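Local structure of endo-beta-1,2-glucanase (Talaromyces funiculosus, 6IMV) at residues L85-Y90 against G167-A172; K308-P313 against V440-G445; Y174-A179 against I189-K194; H92-S97 against I115-M120. The protein probably hydrolyses internal beta-1,2-glycosidic bonds of beta-1,2-glucans, an endo-acting fungal glycoside hydrolase captured here with the disaccharide sophorose. All coordinates share one frame; numbering follows the deposited sequence.

Contact 1: residues L85-Y90 against G167-A172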
loop_
_atom_site.group_PDB
_atom_site.type_symbol
_atom_site.label_atom_id
_atom_site.label_comp_id
_atom_site.label_asym_id
_atom_site.label_seq_id
_atom_site.Cartn_x
_atom_site.Cartn_y
_atom_site.Cartn_z
ATOM N N LEU A 85 0.134 -1.922 5.782
ATOM C CA LEU A 85 -1.296 -1.687 5.556
ATOM C C LEU A 85 -2.099 -2.017 6.824
ATOM O O LEU A 85 -3.023 -1.284 7.180
ATOM C CB LEU A 85 -1.778 -2.492 4.349
ATOM C CG LEU A 85 -1.208 -2.043 2.999
ATOM C CD1 LEU A 85 -1.592 -3.013 1.889
ATOM C CD2 LEU A 85 -1.664 -0.632 2.645
ATOM N N GLN A 86 -1.720 -3.103 7.499
ATOM C CA GLN A 86 -2.355 -3.552 8.723
ATOM C C GLN A 86 -2.084 -2.537 9.844
ATOM O O GLN A 86 -2.995 -2.134 10.568
ATOM C CB GLN A 86 -1.826 -4.944 9.068
ATOM C CG GLN A 86 -2.410 -5.553 10.332
ATOM C CD GLN A 86 -1.765 -6.878 10.657
ATOM O OE1 GLN A 86 -0.678 -7.192 10.182
ATOM N NE2 GLN A 86 -2.431 -7.665 11.483
ATOM N N VAL A 87 -0.829 -2.099 9.957
ATOM C CA VAL A 87 -0.419 -1.182 11.017
ATOM C C VAL A 87 -1.108 0.176 10.825
ATOM O O VAL A 87 -1.594 0.760 11.803
ATOM C CB VAL A 87 1.117 -1.080 11.109
ATOM C CG1 VAL A 87 1.572 0.112 11.944
ATOM C CG2 VAL A 87 1.709 -2.370 11.661
ATOM N N MET A 88 -1.172 0.662 9.582
ATOM C CA MET A 88 -1.833 1.939 9.285
ATOM C C MET A 88 -3.306 1.874 9.716
ATOM O O MET A 88 -3.823 2.819 10.317
ATOM C CB MET A 88 -1.738 2.287 7.792
ATOM C CG MET A 88 -0.407 2.876 7.401
ATOM S SD MET A 88 -0.366 3.468 5.685
ATOM C CE MET A 88 -0.062 1.937 4.820
ATOM N N LEU A 89 -3.980 0.760 9.408
ATOM C CA LEU A 89 -5.378 0.552 9.808
ATOM C C LEU A 89 -5.474 0.630 11.338
ATOM O O LEU A 89 -6.369 1.289 11.872
ATOM C CB LEU A 89 -5.847 -0.804 9.277
ATOM C CG LEU A 89 -7.304 -1.211 9.488
ATOM C CD1 LEU A 89 -7.521 -1.842 10.846
ATOM C CD2 LEU A 89 -8.280 -0.074 9.271
ATOM N N TYR A 90 -4.548 -0.052 12.026
ATOM C CA TYR A 90 -4.540 -0.109 13.486
ATOM C C TYR A 90 -4.248 1.265 14.103
ATOM O O TYR A 90 -4.721 1.541 15.205
ATOM C CB TYR A 90 -3.552 -1.160 13.997
ATOM C CG TYR A 90 -3.905 -2.592 13.691
ATOM C CD1 TYR A 90 -5.196 -2.992 13.389
ATOM C CD2 TYR A 90 -2.920 -3.563 13.714
ATOM C CE1 TYR A 90 -5.488 -4.315 13.100
ATOM C CE2 TYR A 90 -3.196 -4.890 13.435
ATOM C CZ TYR A 90 -4.488 -5.273 13.136
ATOM O OH TYR A 90 -4.740 -6.578 12.854
ATOM N N GLY A 167 10.611 0.426 4.326
ATOM C CA GLY A 167 10.306 1.864 4.346
ATOM C C GLY A 167 8.837 2.118 4.645
ATOM O O GLY A 167 8.487 2.993 5.457
ATOM N N GLU A 168 7.975 1.325 4.004
ATOM C CA GLU A 168 6.521 1.411 4.190
ATOM C C GLU A 168 6.151 1.087 5.643
ATOM O O GLU A 168 5.381 1.825 6.255
ATOM C CB GLU A 168 5.793 0.497 3.204
ATOM C CG GLU A 168 5.971 0.929 1.758
ATOM C CD GLU A 168 5.456 -0.039 0.705
ATOM O OE1 GLU A 168 5.314 -1.229 1.016
ATOM O OE2 GLU A 168 5.200 0.406 -0.419
ATOM N N LEU A 169 6.702 -0.001 6.187
ATOM C CA LEU A 169 6.378 -0.434 7.540
ATOM C C LEU A 169 6.808 0.617 8.572
ATOM O O LEU A 169 6.077 0.891 9.531
ATOM C CB LEU A 169 7.055 -1.779 7.815
ATOM C CG LEU A 169 6.903 -2.334 9.234
ATOM C CD1 LEU A 169 5.447 -2.407 9.665
ATOM C CD2 LEU A 169 7.553 -3.700 9.333
ATOM N N LEU A 170 8.000 1.191 8.395
ATOM C CA LEU A 170 8.591 2.040 9.423
ATOM C C LEU A 170 7.749 3.302 9.649
ATOM O O LEU A 170 7.489 3.671 10.806
ATOM C CB LEU A 170 10.036 2.363 9.044
ATOM C CG LEU A 170 10.998 1.200 9.254
ATOM C CD1 LEU A 170 12.307 1.434 8.517
ATOM C CD2 LEU A 170 11.236 0.974 10.740
ATOM N N TRP A 171 7.289 3.943 8.572
ATOM C CA TRP A 171 6.461 5.156 8.715
ATOM C C TRP A 171 5.060 4.778 9.217
ATOM O O TRP A 171 4.411 5.583 9.879
ATOM C CB TRP A 171 6.437 5.981 7.421
ATOM C CG TRP A 171 7.754 6.636 7.140
ATOM C CD1 TRP A 171 8.667 6.262 6.196
ATOM C CD2 TRP A 171 8.338 7.756 7.838
ATOM N NE1 TRP A 171 9.764 7.075 6.253
ATOM C CE2 TRP A 171 9.591 8.002 7.246
ATOM C CE3 TRP A 171 7.923 8.572 8.895
ATOM C CZ2 TRP A 171 10.432 9.027 7.671
ATOM C CZ3 TRP A 171 8.755 9.581 9.331
ATOM C CH2 TRP A 171 9.988 9.812 8.715
ATOM N N ALA A 172 4.601 3.553 8.931
ATOM C CA ALA A 172 3.312 3.096 9.462
ATOM C C ALA A 172 3.405 2.957 10.991
ATOM O O ALA A 172 2.512 3.384 11.721
ATOM C CB ALA A 172 2.882 1.810 8.801
#
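Near Met88 and Ala172 the helices 80-94 and 163-182 run side by side in the same sense, their local axes inclined by 14° and 8.8 Å apart at closest approach. Such near-parallel neighbours are what the alpha/alpha-barrel fold of this enzyme family leads one to expect, and the pair lies well inside the chain. The side chain between them at the closest point is merely a methyl, and the CA atoms of Met88 and Ala172 come within 5.3 Å of each other. Ala172 CB points at the facing helix and settles between two residues there: Met88 CG lies 3.7 Å from it, Val87 CG1 3.8 Å. Val87 has CG1 opposite its own N (chi1 165°), which carries that methyl up to the backbone of Ala172, 3.4 Å from its O. The other branch, CG2, meets Leu169 CD1 more loosely, at 4.2 Å. Leu169 starts out pointing away from helix 80-94, and only the end of its side chain turns back to it. Met88 touches through CG rather than through its sulfur. Helix 80-94 also carries Lys82, which lines the glucose pocket, and the side chain of Leu169 is about 11 Å from a bound glucose. On another flank of the first helix the amide of Gln86 holds its own polar network: OE1 pairs with Lys123, while NE2 gives a nearly straight bond of 2.9 Å to Tyr90 OH, which lies close to the amide plane and is also bonded to His45 NE2.

Contact 2: residues K308-P313 against V440-G445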
loop_
_atom_site.group_PDB
_atom_site.type_symbol
_atom_site.label_atom_id
_atom_site.label_comp_id
_atom_site.label_asym_id
_atom_site.label_seq_id
_atom_site.Cartn_x
_atom_site.Cartn_y
_atom_site.Cartn_z
ATOM N N LYS A 308 3.544 6.210 -1.245
ATOM C CA LYS A 308 4.262 7.053 -0.281
ATOM C C LYS A 308 3.357 8.152 0.290
ATOM O O LYS A 308 3.542 8.554 1.432
ATOM C CB LYS A 308 5.519 7.666 -0.902
ATOM C CG LYS A 308 5.273 8.737 -1.957
ATOM C CD LYS A 308 6.503 9.076 -2.767
ATOM C CE LYS A 308 6.303 10.283 -3.659
ATOM N NZ LYS A 308 7.563 10.689 -4.324
ATOM N N VAL A 309 2.384 8.632 -0.495
ATOM C CA VAL A 309 1.565 9.784 -0.092
ATOM C C VAL A 309 0.605 9.383 1.040
ATOM O O VAL A 309 0.097 10.259 1.728
ATOM C CB VAL A 309 0.810 10.409 -1.281
ATOM C CG1 VAL A 309 1.748 10.723 -2.430
ATOM C CG2 VAL A 309 -0.355 9.548 -1.745
ATOM N N LEU A 310 0.389 8.073 1.231
ATOM C CA LEU A 310 -0.412 7.543 2.346
ATOM C C LEU A 310 0.332 7.690 3.679
ATOM O O LEU A 310 -0.298 7.619 4.737
ATOM C CB LEU A 310 -0.728 6.059 2.131
ATOM C CG LEU A 310 -1.704 5.698 1.013
ATOM C CD1 LEU A 310 -1.649 4.201 0.744
ATOM C CD2 LEU A 310 -3.126 6.119 1.357
ATOM N N GLU A 311 1.662 7.807 3.634
ATOM C CA GLU A 311 2.490 7.606 4.833
ATOM C C GLU A 311 3.233 8.883 5.257
ATOM O O GLU A 311 3.623 8.984 6.390
ATOM C CB GLU A 311 3.476 6.463 4.596
ATOM C CG GLU A 311 2.791 5.160 4.212
ATOM C CD GLU A 311 3.561 3.904 4.574
ATOM O OE1 GLU A 311 4.270 3.903 5.630
ATOM O OE2 GLU A 311 3.474 2.943 3.801
ATOM N N MET A 312 3.448 9.840 4.354
ATOM C CA MET A 312 4.123 11.095 4.703
ATOM C C MET A 312 3.373 12.249 4.058
ATOM O O MET A 312 2.714 12.058 3.040
ATOM C CB MET A 312 5.584 11.090 4.244
ATOM C CG MET A 312 6.397 9.993 4.906
ATOM S SD MET A 312 8.133 10.063 4.480
ATOM C CE MET A 312 8.714 11.370 5.567
ATOM N N PRO A 313 3.416 13.462 4.651
ATOM C CA PRO A 313 2.571 14.575 4.206
ATOM C C PRO A 313 3.061 15.288 2.932
ATOM O O PRO A 313 3.229 16.507 2.922
ATOM C CB PRO A 313 2.596 15.508 5.430
ATOM C CG PRO A 313 3.954 15.279 6.037
ATOM C CD PRO A 313 4.216 13.800 5.842
ATOM N N VAL A 440 -8.855 0.847 1.651
ATOM C CA VAL A 440 -9.346 1.156 2.990
ATOM C C VAL A 440 -8.501 2.293 3.582
ATOM O O VAL A 440 -9.056 3.284 4.075
ATOM C CB VAL A 440 -9.369 -0.085 3.896
ATOM C CG1 VAL A 440 -9.639 0.286 5.354
ATOM C CG2 VAL A 440 -10.377 -1.109 3.397
ATOM N N ASN A 441 -7.173 2.166 3.497
ATOM C CA ASN A 441 -6.261 3.155 4.089
ATOM C C ASN A 441 -6.422 4.515 3.394
ATOM O O ASN A 441 -6.311 5.553 4.043
ATOM C CB ASN A 441 -4.818 2.645 4.119
ATOM C CG ASN A 441 -4.541 1.835 5.365
ATOM O OD1 ASN A 441 -4.778 2.316 6.474
ATOM N ND2 ASN A 441 -4.057 0.610 5.201
ATOM N N ALA A 442 -6.727 4.516 2.092
ATOM C CA ALA A 442 -7.012 5.762 1.369
ATOM C C ALA A 442 -8.337 6.389 1.853
ATOM O O ALA A 442 -8.426 7.596 2.028
ATOM C CB ALA A 442 -7.006 5.510 -0.115
ATOM N N ILE A 443 -9.365 5.562 2.065
ATOM C CA ILE A 443 -10.663 6.021 2.589
ATOM C C ILE A 443 -10.465 6.697 3.957
ATOM O O ILE A 443 -11.126 7.676 4.241
ATOM C CB ILE A 443 -11.669 4.853 2.659
ATOM C CG1 ILE A 443 -12.184 4.475 1.268
ATOM C CG2 ILE A 443 -12.806 5.149 3.632
ATOM C CD1 ILE A 443 -12.884 3.132 1.202
ATOM N N LEU A 444 -9.532 6.190 4.775
ATOM C CA LEU A 444 -9.251 6.726 6.133
ATOM C C LEU A 444 -8.322 7.950 6.083
ATOM O O LEU A 444 -8.002 8.517 7.124
ATOM C CB LEU A 444 -8.625 5.615 6.983
ATOM C CG LEU A 444 -9.541 4.430 7.272
ATOM C CD1 LEU A 444 -8.780 3.330 7.987
ATOM C CD2 LEU A 444 -10.746 4.869 8.097
ATOM N N GLY A 445 -7.880 8.333 4.881
ATOM C CA GLY A 445 -7.126 9.551 4.644
ATOM C C GLY A 445 -5.621 9.356 4.780
ATOM O O GLY A 445 -4.895 10.330 4.945
HETATM O O HOH W 1 -1.948 10.673 3.585
#
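Leu310 supplies the apolar part of this contact with a single methyl, CD2, laid against the backbone at the C-terminal end of helix 433-443. It sits 3.9 Å from Ala442 CA and 4.2 Å from Asn441 C, with Ala442 CB also alongside. Leu310 does not start out toward the helix; the side chain, with CG opposite its carbonyl carbon (chi1 -70°), brings CD2 there. Because the receiving surface is an alanine and the main chain beside it, the leucine tip can lie close to the helix itself.

The polar part is carried by water. One molecule donates to Val309 O at 2.8 Å and to Gly445 O at 3.3 Å, linking two carbonyls across the contact. Gly445 closes a Schellman motif: it takes a positive phi of 89° and its N turns back to Ala442 O at 3.0 Å. In the alpha/alpha-barrel expected for this family, the contact joins the end of one helix to the loop preceding helix 318-337. Helix 433-443 begins near the glucose pocket, where Asp434 is one of the lining residues. Just past the Schellman turn the backbone of Val447 is hydrogen-bonded to Leu310.

Other bonds lie within and around the segments. Lys308 O accepts from both Glu311 N and Met312 N, drawing the loop into a compact turn. Lys308 NZ makes a salt bridge with Glu252 and bonds to Pro248 O and Tyr472 OH, while the amide of Asn441 is held through ND2 by Leu85 O of helix 80-94.

Contact 3: residues Y174-A179 against I189-K194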
loop_
_atom_site.group_PDB
_atom_site.type_symbol
_atom_site.label_atom_id
_atom_site.label_comp_id
_atom_site.label_asym_id
_atom_site.label_seq_id
_atom_site.Cartn_x
_atom_site.Cartn_y
_atom_site.Cartn_z
ATOM N N TYR A 174 5.605 4.487 12.887
ATOM C CA TYR A 174 5.786 5.879 13.321
ATOM C C TYR A 174 4.408 6.508 13.590
ATOM O O TYR A 174 4.177 7.085 14.668
ATOM C CB TYR A 174 6.598 6.611 12.248
ATOM C CG TYR A 174 7.156 7.970 12.588
ATOM C CD1 TYR A 174 8.438 8.107 13.100
ATOM C CD2 TYR A 174 6.454 9.127 12.289
ATOM C CE1 TYR A 174 8.990 9.354 13.349
ATOM C CE2 TYR A 174 6.992 10.384 12.532
ATOM C CZ TYR A 174 8.262 10.499 13.072
ATOM O OH TYR A 174 8.795 11.735 13.307
ATOM N N ALA A 175 3.482 6.344 12.636
ATOM C CA ALA A 175 2.081 6.808 12.773
ATOM C C ALA A 175 1.387 6.146 13.970
ATOM O O ALA A 175 0.721 6.827 14.764
ATOM C CB ALA A 175 1.311 6.534 11.510
ATOM N N PHE A 176 1.507 4.818 14.062
ATOM C CA PHE A 176 0.812 4.050 15.083
ATOM C C PHE A 176 1.230 4.533 16.474
ATOM O O PHE A 176 0.390 4.664 17.367
ATOM C CB PHE A 176 1.085 2.550 14.955
ATOM C CG PHE A 176 0.485 1.755 16.080
ATOM C CD1 PHE A 176 -0.844 1.367 16.040
ATOM C CD2 PHE A 176 1.235 1.442 17.205
ATOM C CE1 PHE A 176 -1.404 0.661 17.094
ATOM C CE2 PHE A 176 0.673 0.737 18.257
ATOM C CZ PHE A 176 -0.642 0.338 18.196
ATOM N N ILE A 177 2.535 4.750 16.644
ATOM C CA ILE A 177 3.100 5.216 17.908
ATOM C C ILE A 177 2.432 6.536 18.292
ATOM O O ILE A 177 1.996 6.686 19.436
ATOM C CB ILE A 177 4.631 5.348 17.820
ATOM C CG1 ILE A 177 5.300 3.973 17.838
ATOM C CG2 ILE A 177 5.184 6.260 18.908
ATOM C CD1 ILE A 177 6.697 3.981 17.262
ATOM N N GLN A 178 2.362 7.472 17.333
ATOM C CA GLN A 178 1.745 8.760 17.560
ATOM C C GLN A 178 0.263 8.576 17.936
ATOM O O GLN A 178 -0.216 9.210 18.882
ATOM C CB GLN A 178 1.889 9.675 16.347
ATOM C CG GLN A 178 1.423 11.094 16.608
ATOM C CD GLN A 178 2.204 11.743 17.728
ATOM O OE1 GLN A 178 3.426 11.831 17.694
ATOM N NE2 GLN A 178 1.498 12.187 18.752
ATOM N N ALA A 179 -0.454 7.730 17.191
ATOM C CA ALA A 179 -1.880 7.505 17.426
ATOM C C ALA A 179 -2.105 6.980 18.852
ATOM O O ALA A 179 -2.990 7.444 19.554
ATOM C CB ALA A 179 -2.435 6.538 16.407
ATOM N N ILE A 189 -0.013 3.796 25.639
ATOM C CA ILE A 189 1.262 4.530 25.649
ATOM C C ILE A 189 2.428 3.552 25.858
ATOM O O ILE A 189 3.454 3.667 25.190
ATOM C CB ILE A 189 1.256 5.664 26.697
ATOM C CG1 ILE A 189 0.399 6.841 26.228
ATOM C CG2 ILE A 189 2.678 6.115 27.022
ATOM C CD1 ILE A 189 -0.062 7.758 27.339
ATOM N N ASP A 190 2.273 2.621 26.804
ATOM C CA ASP A 190 3.288 1.594 27.091
ATOM C C ASP A 190 3.550 0.736 25.846
ATOM O O ASP A 190 4.700 0.455 25.525
ATOM C CB ASP A 190 2.868 0.687 28.249
ATOM C CG ASP A 190 2.881 1.376 29.604
ATOM O OD1 ASP A 190 3.460 2.482 29.708
ATOM O OD2 ASP A 190 2.311 0.797 30.550
ATOM N N LEU A 191 2.473 0.292 25.178
ATOM C CA LEU A 191 2.578 -0.449 23.914
ATOM C C LEU A 191 3.371 0.379 22.896
ATOM O O LEU A 191 4.268 -0.147 22.242
ATOM C CB LEU A 191 1.178 -0.782 23.383
ATOM C CG LEU A 191 1.127 -1.508 22.036
ATOM C CD1 LEU A 191 1.908 -2.822 22.079
ATOM C CD2 LEU A 191 -0.319 -1.762 21.609
ATOM N N ALA A 192 3.043 1.675 22.799
ATOM C CA ALA A 192 3.656 2.599 21.844
ATOM C C ALA A 192 5.165 2.692 22.082
ATOM O O ALA A 192 5.937 2.737 21.128
ATOM C CB ALA A 192 3.015 3.963 21.947
ATOM N N LYS A 193 5.571 2.744 23.354
ATOM C CA LYS A 193 6.981 2.924 23.724
ATOM C C LYS A 193 7.787 1.667 23.377
ATOM O O LYS A 193 8.944 1.770 22.997
ATOM C CB LYS A 193 7.108 3.306 25.202
ATOM C CG LYS A 193 6.786 4.768 25.483
ATOM C CD LYS A 193 6.626 5.077 26.955
ATOM C CE LYS A 193 6.377 6.548 27.211
ATOM N NZ LYS A 193 6.578 6.898 28.637
ATOM N N LYS A 194 7.163 0.489 23.484
ATOM C CA LYS A 194 7.806 -0.764 23.068
ATOM C C LYS A 194 8.003 -0.768 21.544
ATOM O O LYS A 194 9.042 -1.186 21.059
ATOM C CB LYS A 194 6.979 -1.964 23.529
ATOM C CG LYS A 194 6.831 -2.115 25.037
ATOM C CD LYS A 194 5.837 -3.190 25.407
ATOM C CE LYS A 194 5.510 -3.207 26.880
ATOM N NZ LYS A 194 4.670 -4.380 27.206
#
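Phe176 and Leu191 meet with their side chains crossing at about a right angle, one from each arm of a helical hairpin. Helix 163-182 ends, the chain turns within a few residues, and helix 186-210 comes back in roughly the opposite direction, an antiparallel hairpin consistent with the alpha/alpha-barrel expected for this family. Leu191 CD2 comes to the edge of the phenyl ring rather than over a face, staying near the ring plane and 4.0 Å from CZ. Both residues have CG anti to their own N (chi1 174° for Phe176), and although neither CB is aimed at the partner helix, the ends of both side chains swing toward it. The ring also packs on Val87, Ala91 and Ile94 of helix 80-94 and on Met120 of helix 112-133, while Leu191 rests on Ala117 and Asp121 of that same helix.

Ile177 and Ala192 form the second half of the contact, and here side chains meet backbone. Their CA atoms are only 4.8 Å apart, a closeness that the small alanine permits. Ile177 CG1, the branch placed opposite its carbonyl carbon, lies against Ala192 O at 3.6 Å, and CD1 follows along the same oxygen. CG2 faces the alanine methyl more loosely, with 4.4 Å to Ala192 CB. Further along helix 186-210 Ile177 touches Trp195, Gln196 and Met199, so it sits along the seam between the arms. The packing is reciprocal: Ala192 CB in turn rests 3.8 Å from Ile177 O.

Contact 4: residues H92-S97 against I115-M120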
loop_
_atom_site.group_PDB
_atom_site.type_symbol
_atom_site.label_atom_id
_atom_site.label_comp_id
_atom_site.label_asym_id
_atom_site.label_seq_id
_atom_site.Cartn_x
_atom_site.Cartn_y
_atom_site.Cartn_z
ATOM N N HIS A 92 -5.355 4.142 12.935
ATOM C CA HIS A 92 -6.656 4.814 12.933
ATOM C C HIS A 92 -7.575 4.205 14.002
ATOM O O HIS A 92 -8.274 4.937 14.711
ATOM C CB HIS A 92 -7.289 4.771 11.537
ATOM C CG HIS A 92 -6.577 5.623 10.539
ATOM N ND1 HIS A 92 -6.583 7.005 10.610
ATOM C CD2 HIS A 92 -5.835 5.302 9.457
ATOM C CE1 HIS A 92 -5.881 7.495 9.607
ATOM N NE2 HIS A 92 -5.408 6.470 8.887
ATOM N N ALA A 93 -7.580 2.869 14.093
ATOM C CA ALA A 93 -8.447 2.142 15.011
ATOM C C ALA A 93 -8.143 2.546 16.461
ATOM O O ALA A 93 -9.068 2.856 17.227
ATOM C CB ALA A 93 -8.300 0.655 14.819
ATOM N N ILE A 94 -6.859 2.556 16.834
ATOM C CA ILE A 94 -6.485 2.835 18.227
ATOM C C ILE A 94 -6.761 4.311 18.569
ATOM O O ILE A 94 -6.934 4.622 19.724
ATOM C CB ILE A 94 -5.026 2.445 18.549
ATOM C CG1 ILE A 94 -4.867 2.192 20.053
ATOM C CG2 ILE A 94 -4.040 3.481 18.036
ATOM C CD1 ILE A 94 -3.630 1.430 20.426
ATOM N N ALA A 95 -6.769 5.194 17.564
ATOM C CA ALA A 95 -7.034 6.620 17.757
ATOM C C ALA A 95 -8.537 6.886 17.921
ATOM O O ALA A 95 -8.923 7.990 18.241
ATOM C CB ALA A 95 -6.481 7.417 16.610
ATOM N N GLY A 96 -9.374 5.866 17.709
ATOM C CA GLY A 96 -10.817 5.961 17.922
ATOM C C GLY A 96 -11.581 6.373 16.675
ATOM O O GLY A 96 -12.739 6.769 16.784
ATOM N N SER A 97 -10.953 6.263 15.494
ATOM C CA SER A 97 -11.609 6.550 14.208
ATOM C C SER A 97 -12.873 5.695 14.066
ATOM O O SER A 97 -12.832 4.462 14.238
ATOM C CB SER A 97 -10.674 6.322 13.038
ATOM O OG SER A 97 -11.402 6.066 11.842
ATOM N N ILE A 115 -8.889 -4.051 20.183
ATOM C CA ILE A 115 -8.540 -5.062 19.182
ATOM C C ILE A 115 -7.192 -4.694 18.533
ATOM O O ILE A 115 -6.285 -5.531 18.479
ATOM C CB ILE A 115 -9.662 -5.256 18.142
ATOM C CG1 ILE A 115 -10.922 -5.857 18.776
ATOM C CG2 ILE A 115 -9.173 -6.104 16.973
ATOM C CD1 ILE A 115 -12.182 -5.716 17.923
ATOM N N ALA A 116 -7.060 -3.445 18.076
ATOM C CA ALA A 116 -5.807 -2.983 17.467
ATOM C C ALA A 116 -4.635 -3.139 18.454
ATOM O O ALA A 116 -3.568 -3.652 18.085
ATOM C CB ALA A 116 -5.951 -1.555 17.004
ATOM N N ALA A 117 -4.838 -2.710 19.709
ATOM C CA ALA A 117 -3.782 -2.734 20.730
ATOM C C ALA A 117 -3.335 -4.179 20.986
ATOM O O ALA A 117 -2.149 -4.479 21.043
ATOM C CB ALA A 117 -4.259 -2.069 22.004
ATOM N N SER A 118 -4.306 -5.075 21.123
ATOM C CA SER A 118 -4.034 -6.477 21.420
ATOM C C SER A 118 -3.196 -7.132 20.306
ATOM O O SER A 118 -2.199 -7.823 20.594
ATOM C CB SER A 118 -5.306 -7.212 21.642
ATOM O OG SER A 118 -5.058 -8.590 21.726
ATOM N N ILE A 119 -3.593 -6.929 19.047
ATOM C CA ILE A 119 -2.905 -7.557 17.926
ATOM C C ILE A 119 -1.489 -6.967 17.803
ATOM O O ILE A 119 -0.529 -7.692 17.551
ATOM C CB ILE A 119 -3.717 -7.440 16.617
ATOM C CG1 ILE A 119 -5.040 -8.210 16.703
ATOM C CG2 ILE A 119 -2.884 -7.912 15.435
ATOM C CD1 ILE A 119 -6.061 -7.826 15.650
ATOM N N MET A 120 -1.356 -5.652 17.997
ATOM C CA MET A 120 -0.057 -4.985 17.849
ATOM C C MET A 120 0.909 -5.424 18.962
ATOM O O MET A 120 2.118 -5.468 18.747
ATOM C CB MET A 120 -0.209 -3.465 17.853
ATOM C CG MET A 120 -0.718 -2.914 16.534
ATOM S SD MET A 120 0.470 -3.169 15.193
ATOM C CE MET A 120 1.649 -1.855 15.508
#
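Ala93 and Ala116 touch methyl to methyl, CB to CB at 3.9 Å, where the last turn of helix 80-94 meets helix 112-133. Both of these CB atoms point at the opposite segment. Next to them Ile94 reaches further: its CD1 lies 3.9 Å from Ala117 CB, and its backbone N is 4.2 Å from Ala116 CB. The isoleucine extends because CG1 stands anti to N (chi1 -156°) and the chain stays stretched at the next bond, sending CD1 past the first alanine to the second. The price is that CG2 falls between N and the carbonyl carbon.

Around these residues the neighbours close in. Phe188 of helix 186-210 packs on both Ile94 and Ala117. Ala93 also meets Ala100 and Leu104 of helix 98-104, and Tyr90, one turn earlier, touches Ala116.

Further out, Gly96, with a phi of 92°, closes a Schellman motif, its N bonded to Ala93 O at 3.1 Å. Ser97 follows directly as the N-cap of helix 98-104, its OG bonded to Ala100 N. That short helix lies in the chain between the two segments, in the alpha/alpha-barrel expected for this family.

Across the two segments the contacts are apolar, without hydrogen bonds. The two helices are therefore held together here by close fit and the burial of methyl groups, and the alanines keep the spacing short, with the CA atoms of Ile94 and Ala116 standing 5.9 Å apart.

How the contacts relate
All four contacts are buried, but contacts 1 and 2 lie about 9 Å from the centre of the chain, measured from their own centres, against about 21 Å and 19 Å for contacts 3 and 4. Contacts 1 and 4 share helix 80-94, contacts 1 and 3 helix 163-182, so contact 1 shares a helix with each of contacts 3 and 4. Contacts 3 and 4 touch directly through apolar packing. Chemistry follows place: contacts 1, 3 and 4 join helix to helix through alanines and larger apolar side chains, whereas contact 2, between loop and helix end, adds a water bridge. A hydrogen bond ties contact 2 to contact 1.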